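Local coordinates for protein thiosulfate sulfurtransferase (Pseudomonas aeruginosa, PDB 1YT8) that probably transfers sulfur from thiosulfate to cyanide, as a sulfurtransferase built from repeated rhodanese-like domains, at residues R186-V191 with P214-R219. Residues are numbered along the deposited sequence; the frame is centred on the assembly and turned at random.
Sequences RTRVIV and PVAALR
The CG of Arg-188 lies beside its backbone N (chi1 -58°), which carries the chain across the ring of Pro-214 at about a right angle, with CG to CG of the two residues at 3.9 Å. A bend at chi3 (58°) then turns the guanidinium toward Ala-216: its NE donates to a water, in the guanidinium plane, and that water donates in turn to Pro-214 O, while the methyl of Ala-216 sits at the guanidinium edge. Pro-214 O is thereby gripped twice, since Val-189 N also reaches it at 3.0 Å in a nearly straight bond. From there the backbones alternate as parallel strands do: Ala-216 N donates to Val-189 O, Val-191 N to Ala-216 O at 3.0 Å, and Leu-218 N to Val-191 O at 2.8 Å. CA-H...O contacts supplement these bonds, the shortest from Ile-190 CA to Ala-216 O at 3.2 Å. The pairing belongs to a right-handed beta-alpha-beta crossover of the second rhodanese-like domain, in which strands 188-192 and 215-218 are adjacent in a five-stranded parallel sheet and helix 197-208 connects them. Val-189, Val-215, Val-191 and Ala-217 point to one face, where Leu-206 and Thr-203 of that helix meet Val-189 and Val-191. Here Val-215 CG1 rests 3.4 Å from Val-189 O and 4.2 Å from Val-189 CG1. On the other face, Ile-190 and Ala-216 both touch Leu-132 of the edge strand 131-132; Ile-190 CG2 lies 4.0 Å from Leu-218 CB. Strand 147-151 flanks the first segment, bonding through Val-148 to the backbone of Arg-188 and Ile-190.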
# COMPACT_ATOMS: atom_id res chain seq x y z
N ARG A 186 2.63 14.33 32.66
CA ARG A 186 1.86 13.34 33.41
C ARG A 186 0.80 12.68 32.54
O ARG A 186 0.34 11.57 32.84
CB ARG A 186 1.18 14.00 34.62
CG ARG A 186 2.14 14.56 35.66
CD ARG A 186 1.38 15.39 36.69
NE ARG A 186 0.66 16.50 36.06
CZ ARG A 186 -0.08 17.39 36.72
NH1 ARG A 186 -0.20 17.31 38.04
NH2 ARG A 186 -0.69 18.36 36.06
N THR A 187 0.41 13.35 31.46
CA THR A 187 -0.61 12.83 30.55
C THR A 187 -0.18 11.55 29.84
O THR A 187 0.86 11.50 29.18
CB THR A 187 -0.98 13.87 29.46
OG1 THR A 187 -1.48 15.06 30.08
CG2 THR A 187 -2.04 13.32 28.51
N ARG A 188 -0.99 10.50 29.99
CA ARG A 188 -0.69 9.23 29.34
C ARG A 188 -0.96 9.36 27.85
O ARG A 188 -1.90 10.03 27.43
CB ARG A 188 -1.58 8.11 29.87
CG ARG A 188 -1.49 7.87 31.36
CD ARG A 188 -2.13 6.54 31.73
NE ARG A 188 -1.48 5.46 31.01
CZ ARG A 188 -1.24 4.25 31.51
NH1 ARG A 188 -1.59 3.96 32.76
NH2 ARG A 188 -0.63 3.35 30.77
N VAL A 189 -0.12 8.71 27.04
CA VAL A 189 -0.30 8.72 25.60
C VAL A 189 -0.51 7.27 25.20
O VAL A 189 0.34 6.41 25.47
CB VAL A 189 0.92 9.32 24.87
CG1 VAL A 189 0.78 9.14 23.35
CG2 VAL A 189 1.04 10.80 25.19
N ILE A 190 -1.65 7.01 24.58
CA ILE A 190 -2.02 5.67 24.14
C ILE A 190 -2.16 5.71 22.62
O ILE A 190 -2.87 6.56 22.09
CB ILE A 190 -3.37 5.26 24.77
CG1 ILE A 190 -3.25 5.25 26.30
CG2 ILE A 190 -3.79 3.88 24.26
CD1 ILE A 190 -4.57 5.10 27.02
N VAL A 191 -1.48 4.80 21.93
CA VAL A 191 -1.55 4.75 20.47
C VAL A 191 -2.32 3.51 20.02
O VAL A 191 -2.09 2.41 20.53
CB VAL A 191 -0.13 4.69 19.84
CG1 VAL A 191 -0.23 4.75 18.31
CG2 VAL A 191 0.75 5.84 20.36
N PRO A 214 4.09 8.77 29.93
CA PRO A 214 4.07 7.30 30.00
C PRO A 214 3.31 6.91 28.72
O PRO A 214 2.22 7.44 28.47
CB PRO A 214 3.28 7.02 31.28
CG PRO A 214 2.36 8.20 31.39
CD PRO A 214 3.25 9.36 30.99
N VAL A 215 3.89 6.03 27.92
CA VAL A 215 3.27 5.62 26.66
C VAL A 215 2.95 4.14 26.59
O VAL A 215 3.63 3.31 27.18
CB VAL A 215 4.19 5.96 25.46
CG1 VAL A 215 3.40 5.92 24.16
CG2 VAL A 215 4.83 7.32 25.66
N ALA A 216 1.90 3.80 25.85
CA ALA A 216 1.51 2.41 25.68
C ALA A 216 0.60 2.24 24.48
O ALA A 216 -0.11 3.16 24.07
CB ALA A 216 0.79 1.90 26.94
N ALA A 217 0.62 1.05 23.89
CA ALA A 217 -0.23 0.78 22.75
C ALA A 217 -1.54 0.19 23.25
O ALA A 217 -1.57 -0.49 24.28
CB ALA A 217 0.45 -0.22 21.82
N LEU A 218 -2.64 0.50 22.57
CA LEU A 218 -3.91 -0.11 22.93
C LEU A 218 -3.76 -1.50 22.32
O LEU A 218 -3.70 -1.64 21.10
CB LEU A 218 -5.09 0.61 22.27
CG LEU A 218 -6.41 -0.17 22.31
CD1 LEU A 218 -6.80 -0.48 23.76
CD2 LEU A 218 -7.51 0.63 21.62
N ARG A 219 -3.68 -2.51 23.17
CA ARG A 219 -3.48 -3.88 22.71
C ARG A 219 -4.59 -4.41 21.80
O ARG A 219 -5.73 -4.56 22.21
CB ARG A 219 -3.31 -4.82 23.90
CG ARG A 219 -2.84 -6.22 23.54
CD ARG A 219 -2.68 -7.04 24.81
NE ARG A 219 -1.86 -6.34 25.79
CZ ARG A 219 -2.08 -6.35 27.10
NH1 ARG A 219 -3.11 -7.03 27.60
NH2 ARG A 219 -1.28 -5.68 27.91
O HOH W 1 0.02 5.47 28.44